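Local coordinates for chaperone protein gp12 (Lactococcus phage p2, PDB 3D8L) that probably acts as a chaperone for the tape measure protein and may help to keep it in solution during tail assembly, at residues 41-53 against 79-91. The protein carries 1 engineered substitution. Residues are numbered along the deposited sequence; the frame is centred on the assembly and turned at random.
Sequences MEFVQYGLYLALF and GLKELVELWQKEI
Leu-83 of helix 80-88 is a knob in the hole formed by Gln-45, Leu-48, Tyr-49 and Leu-52 on segment 41-53 of helix 37-53. Its CB lies 3.9 Å from Leu-48 CD1. Beyond it, CG stands anti to the carbonyl carbon (chi1 -71°), and the branch splits across the hole: CD1 enters against the backbone and aliphatic part of Gln-45, 3.7 Å from Gln-45 CG, while CD2 lies at the ring edges of Tyr-49 and Phe-53. A branched leucine suits this place, since its two methyls can meet different walls. Gln-45 suits its own because the extended chain offers methylenes to Leu-83 and carries the polar amide beyond them.

Leu-48 and Leu-52 return the packing. Leu-48 uses both methyls: CD1 comes within 3.8 Å of Val-84 CG2, and CD2 meets Trp-87 CB, the indole itself leading away to Phe-20. Leu-52 CD1 rests 4.0 Å from Leu-86 CB, and Leu-86 CD1 touches the Phe-53 ring edge 4.0 Å from Phe-53 CZ. At the other end Leu-80 CD2 meets Val-44 CG1 at 4.1 Å.

The axes of segments 41-53 and 80-88 approach to 9.5 Å and cross at 47°. Glu-82 and Glu-85 take no part here; they form salt bridges with Lys-89 and Lys-81 of a second subunit. With no hydrogen bond across the two segments, apolar shape fit holds the contact.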
loop_
_atom_site.group_PDB
_atom_site.type_symbol
_atom_site.label_atom_id
_atom_site.label_comp_id
_atom_site.label_asym_id
_atom_site.label_seq_id
_atom_site.Cartn_x
_atom_site.Cartn_y
_atom_site.Cartn_z
ATOM N N MET A 41 24.211 4.917 6.825
ATOM C CA MET A 41 22.874 5.220 6.329
ATOM C C MET A 41 22.867 5.611 4.854
ATOM O O MET A 41 22.008 5.173 4.097
ATOM C CB MET A 41 22.233 6.314 7.147
ATOM C CG MET A 41 21.727 5.859 8.494
ATOM S SD MET A 41 20.866 7.275 9.099
ATOM C CE MET A 41 21.493 7.406 10.763
ATOM N N GLU A 42 23.838 6.415 4.442
ATOM C CA GLU A 42 23.892 6.876 3.044
ATOM C C GLU A 42 24.335 5.735 2.117
ATOM O O GLU A 42 23.874 5.615 0.971
ATOM C CB GLU A 42 24.803 8.103 2.906
ATOM C CG GLU A 42 24.363 9.187 3.834
ATOM C CD GLU A 42 25.085 10.509 3.669
ATOM O OE1 GLU A 42 25.941 10.600 2.759
ATOM O OE2 GLU A 42 24.778 11.456 4.457
ATOM N N PHE A 43 25.205 4.875 2.624
ATOM C CA PHE A 43 25.616 3.691 1.862
ATOM C C PHE A 43 24.364 2.929 1.506
ATOM O O PHE A 43 24.142 2.657 0.331
ATOM C CB PHE A 43 26.552 2.827 2.691
ATOM C CG PHE A 43 27.208 1.713 1.955
ATOM C CD1 PHE A 43 28.586 1.770 1.677
ATOM C CD2 PHE A 43 26.510 0.558 1.648
ATOM C CE1 PHE A 43 29.277 0.685 1.060
ATOM C CE2 PHE A 43 27.173 -0.546 1.016
ATOM C CZ PHE A 43 28.573 -0.479 0.724
ATOM N N VAL A 44 23.519 2.643 2.502
ATOM C CA VAL A 44 22.325 1.833 2.248
ATOM C C VAL A 44 21.319 2.610 1.419
ATOM O O VAL A 44 20.849 2.101 0.426
ATOM C CB VAL A 44 21.668 1.356 3.527
ATOM C CG1 VAL A 44 20.458 0.546 3.185
ATOM C CG2 VAL A 44 22.659 0.550 4.364
ATOM N N GLN A 45 21.034 3.850 1.807
ATOM C CA GLN A 45 20.125 4.718 1.061
ATOM C C GLN A 45 20.394 4.695 -0.445
ATOM O O GLN A 45 19.482 4.440 -1.252
ATOM C CB GLN A 45 20.198 6.167 1.569
ATOM C CG GLN A 45 19.206 7.055 0.842
ATOM C CD GLN A 45 19.057 8.468 1.385
ATOM O OE1 GLN A 45 18.065 9.130 1.090
ATOM N NE2 GLN A 45 20.045 8.947 2.141
ATOM N N TYR A 46 21.636 4.962 -0.827
ATOM C CA TYR A 46 21.946 5.144 -2.265
ATOM C C TYR A 46 22.019 3.810 -2.931
ATOM O O TYR A 46 21.578 3.679 -4.075
ATOM C CB TYR A 46 23.261 5.899 -2.509
ATOM C CG TYR A 46 23.515 6.303 -3.943
ATOM C CD1 TYR A 46 22.505 6.791 -4.750
ATOM C CD2 TYR A 46 24.790 6.246 -4.481
ATOM C CE1 TYR A 46 22.761 7.179 -6.067
ATOM C CE2 TYR A 46 25.038 6.602 -5.798
ATOM C CZ TYR A 46 24.017 7.071 -6.575
ATOM O OH TYR A 46 24.259 7.458 -7.862
ATOM N N GLY A 47 22.564 2.832 -2.200
ATOM C CA GLY A 47 22.640 1.435 -2.657
ATOM C C GLY A 47 21.283 0.824 -2.938
ATOM O O GLY A 47 21.074 0.184 -3.966
ATOM N N LEU A 48 20.353 1.055 -2.021
ATOM C CA LEU A 48 18.982 0.563 -2.150
ATOM C C LEU A 48 18.301 1.319 -3.299
ATOM O O LEU A 48 17.566 0.724 -4.088
ATOM C CB LEU A 48 18.212 0.772 -0.835
ATOM C CG LEU A 48 17.253 -0.321 -0.420
ATOM C CD1 LEU A 48 16.397 0.133 0.764
ATOM C CD2 LEU A 48 16.384 -0.701 -1.604
ATOM N N TYR A 49 18.549 2.628 -3.389
ATOM C CA TYR A 49 17.944 3.412 -4.456
ATOM C C TYR A 49 18.343 2.818 -5.796
ATOM O O TYR A 49 17.505 2.567 -6.664
ATOM C CB TYR A 49 18.406 4.867 -4.417
ATOM C CG TYR A 49 17.950 5.638 -5.631
ATOM C CD1 TYR A 49 16.650 6.038 -5.744
ATOM C CD2 TYR A 49 18.798 5.909 -6.678
ATOM C CE1 TYR A 49 16.204 6.709 -6.837
ATOM C CE2 TYR A 49 18.348 6.587 -7.799
ATOM C CZ TYR A 49 17.046 6.994 -7.867
ATOM O OH TYR A 49 16.530 7.704 -8.949
ATOM N N LEU A 50 19.645 2.610 -5.964
ATOM C CA LEU A 50 20.156 2.049 -7.206
ATOM C C LEU A 50 19.569 0.635 -7.424
ATOM O O LEU A 50 19.088 0.346 -8.519
ATOM C CB LEU A 50 21.703 2.090 -7.247
ATOM C CG LEU A 50 22.356 3.487 -7.401
ATOM C CD1 LEU A 50 23.873 3.441 -7.292
ATOM C CD2 LEU A 50 21.985 4.104 -8.696
ATOM N N ALA A 51 19.532 -0.208 -6.383
ATOM C CA ALA A 51 18.953 -1.554 -6.522
ATOM C C ALA A 51 17.509 -1.524 -7.042
ATOM O O ALA A 51 17.122 -2.336 -7.886
ATOM C CB ALA A 51 19.020 -2.323 -5.219
ATOM N N LEU A 52 16.714 -0.584 -6.542
ATOM C CA LEU A 52 15.277 -0.558 -6.833
ATOM C C LEU A 52 14.984 0.123 -8.137
ATOM O O LEU A 52 13.934 -0.121 -8.725
ATOM C CB LEU A 52 14.499 0.164 -5.728
ATOM C CG LEU A 52 14.321 -0.550 -4.398
ATOM C CD1 LEU A 52 13.942 0.453 -3.375
ATOM C CD2 LEU A 52 13.267 -1.615 -4.490
ATOM N N PHE A 53 15.899 0.992 -8.583
ATOM C CA PHE A 53 15.619 1.895 -9.729
ATOM C C PHE A 53 16.589 1.860 -10.926
ATOM O O PHE A 53 16.194 2.213 -12.023
ATOM C CB PHE A 53 15.455 3.322 -9.222
ATOM C CG PHE A 53 14.247 3.506 -8.355
ATOM C CD1 PHE A 53 14.354 3.538 -6.984
ATOM C CD2 PHE A 53 12.992 3.637 -8.912
ATOM C CE1 PHE A 53 13.206 3.707 -6.182
ATOM C CE2 PHE A 53 11.869 3.822 -8.125
ATOM C CZ PHE A 53 11.972 3.842 -6.766
ATOM N N GLY A 79 13.994 9.327 0.865
ATOM C CA GLY A 79 14.769 9.008 2.054
ATOM C C GLY A 79 14.924 7.510 2.246
ATOM O O GLY A 79 14.333 6.716 1.529
ATOM N N LEU A 80 15.731 7.116 3.219
ATOM C CA LEU A 80 15.909 5.712 3.573
ATOM C C LEU A 80 14.570 5.063 3.964
ATOM O O LEU A 80 14.261 3.966 3.530
ATOM C CB LEU A 80 16.840 5.608 4.773
ATOM C CG LEU A 80 17.929 4.549 4.833
ATOM C CD1 LEU A 80 18.328 4.303 6.315
ATOM C CD2 LEU A 80 17.538 3.262 4.097
ATOM N N LYS A 81 13.783 5.739 4.794
ATOM C CA LYS A 81 12.536 5.176 5.303
ATOM C C LYS A 81 11.737 4.660 4.122
ATOM O O LYS A 81 11.402 3.492 4.013
ATOM C CB LYS A 81 11.765 6.259 6.073
ATOM C CG LYS A 81 10.291 5.946 6.334
ATOM C CD LYS A 81 9.675 6.854 7.422
ATOM C CE LYS A 81 8.659 7.894 6.878
ATOM N NZ LYS A 81 8.133 8.868 7.941
ATOM N N GLU A 82 11.489 5.578 3.215
ATOM C CA GLU A 82 10.704 5.343 2.031
ATOM C C GLU A 82 11.268 4.205 1.166
ATOM O O GLU A 82 10.514 3.378 0.651
ATOM C CB GLU A 82 10.727 6.652 1.262
ATOM C CG GLU A 82 9.827 6.740 0.049
ATOM C CD GLU A 82 9.930 8.120 -0.635
ATOM O OE1 GLU A 82 10.724 9.002 -0.144
ATOM O OE2 GLU A 82 9.203 8.311 -1.646
ATOM N N LEU A 83 12.589 4.181 1.013
ATOM C CA LEU A 83 13.279 3.189 0.177
ATOM C C LEU A 83 13.236 1.787 0.805
ATOM O O LEU A 83 13.148 0.766 0.121
ATOM C CB LEU A 83 14.748 3.597 -0.031
ATOM C CG LEU A 83 15.075 4.789 -0.929
ATOM C CD1 LEU A 83 16.559 5.136 -0.920
ATOM C CD2 LEU A 83 14.626 4.452 -2.308
ATOM N N VAL A 84 13.324 1.716 2.118
ATOM C CA VAL A 84 13.313 0.414 2.758
ATOM C C VAL A 84 11.898 -0.150 2.655
ATOM O O VAL A 84 11.739 -1.321 2.348
ATOM C CB VAL A 84 13.809 0.465 4.229
ATOM C CG1 VAL A 84 13.735 -0.888 4.832
ATOM C CG2 VAL A 84 15.229 0.992 4.290
ATOM N N GLU A 85 10.882 0.680 2.879
ATOM C CA GLU A 85 9.494 0.241 2.721
ATOM C C GLU A 85 9.234 -0.371 1.360
ATOM O O GLU A 85 8.509 -1.351 1.249
ATOM C CB GLU A 85 8.520 1.395 2.889
ATOM C CG GLU A 85 7.916 1.515 4.258
ATOM C CD GLU A 85 7.554 2.950 4.581
ATOM O OE1 GLU A 85 8.311 3.852 4.143
ATOM O OE2 GLU A 85 6.537 3.183 5.276
ATOM N N LEU A 86 9.794 0.225 0.317
ATOM C CA LEU A 86 9.540 -0.268 -1.033
ATOM C C LEU A 86 10.073 -1.667 -1.129
ATOM O O LEU A 86 9.390 -2.582 -1.576
ATOM C CB LEU A 86 10.211 0.615 -2.087
ATOM C CG LEU A 86 9.477 1.911 -2.396
ATOM C CD1 LEU A 86 10.301 2.792 -3.331
ATOM C CD2 LEU A 86 8.132 1.601 -2.965
ATOM N N TRP A 87 11.303 -1.820 -0.687
ATOM C CA TRP A 87 11.935 -3.110 -0.663
ATOM C C TRP A 87 11.201 -4.131 0.215
ATOM O O TRP A 87 11.042 -5.276 -0.184
ATOM C CB TRP A 87 13.365 -2.929 -0.204
ATOM C CG TRP A 87 14.041 -4.177 0.069
ATOM C CD1 TRP A 87 14.202 -5.213 -0.780
ATOM C CD2 TRP A 87 14.695 -4.535 1.282
ATOM N NE1 TRP A 87 14.931 -6.209 -0.181
ATOM C CE2 TRP A 87 15.235 -5.821 1.097
ATOM C CE3 TRP A 87 14.878 -3.888 2.516
ATOM C CZ2 TRP A 87 15.932 -6.492 2.105
ATOM C CZ3 TRP A 87 15.580 -4.532 3.506
ATOM C CH2 TRP A 87 16.103 -5.829 3.298
ATOM N N GLN A 88 10.729 -3.717 1.388
ATOM C CA GLN A 88 9.978 -4.621 2.279
ATOM C C GLN A 88 8.733 -5.198 1.643
ATOM O O GLN A 88 8.312 -6.269 2.028
ATOM C CB GLN A 88 9.587 -3.933 3.585
ATOM C CG GLN A 88 10.773 -3.504 4.462
ATOM C CD GLN A 88 11.607 -4.672 4.995
ATOM O OE1 GLN A 88 11.847 -5.668 4.293
ATOM N NE2 GLN A 88 12.061 -4.543 6.250
ATOM N N LYS A 89 8.153 -4.503 0.668
ATOM C CA LYS A 89 7.046 -5.045 -0.107
ATOM C C LYS A 89 7.476 -6.176 -1.023
ATOM O O LYS A 89 6.691 -6.606 -1.847
ATOM C CB LYS A 89 6.435 -3.994 -1.024
ATOM C CG LYS A 89 5.782 -2.809 -0.383
ATOM C CD LYS A 89 5.596 -1.741 -1.469
ATOM C CE LYS A 89 4.467 -0.789 -1.158
ATOM N NZ LYS A 89 3.994 -0.100 -2.397
ATOM N N GLU A 90 8.717 -6.628 -0.937
ATOM C CA GLU A 90 9.137 -7.795 -1.690
ATOM C C GLU A 90 9.745 -8.779 -0.705
ATOM O O GLU A 90 10.865 -9.238 -0.898
ATOM C CB GLU A 90 10.173 -7.400 -2.752
ATOM C CG GLU A 90 10.066 -5.944 -3.292
ATOM C CD GLU A 90 11.327 -5.492 -4.072
ATOM O OE1 GLU A 90 12.437 -6.056 -3.817
ATOM O OE2 GLU A 90 11.202 -4.579 -4.942
ATOM N N ILE A 91 9.021 -9.080 0.366
ATOM C CA ILE A 91 9.473 -10.045 1.365
ATOM C C ILE A 91 8.214 -10.692 1.959
ATOM O O ILE A 91 7.083 -10.373 1.559
ATOM C CB ILE A 91 10.405 -9.365 2.458
ATOM C CG1 ILE A 91 11.818 -9.088 1.883
ATOM C CG2 ILE A 91 10.498 -10.201 3.749
ATOM C CD1 ILE A 91 12.908 -8.878 2.908
ATOM O OXT ILE A 91 8.252 -11.575 2.828
#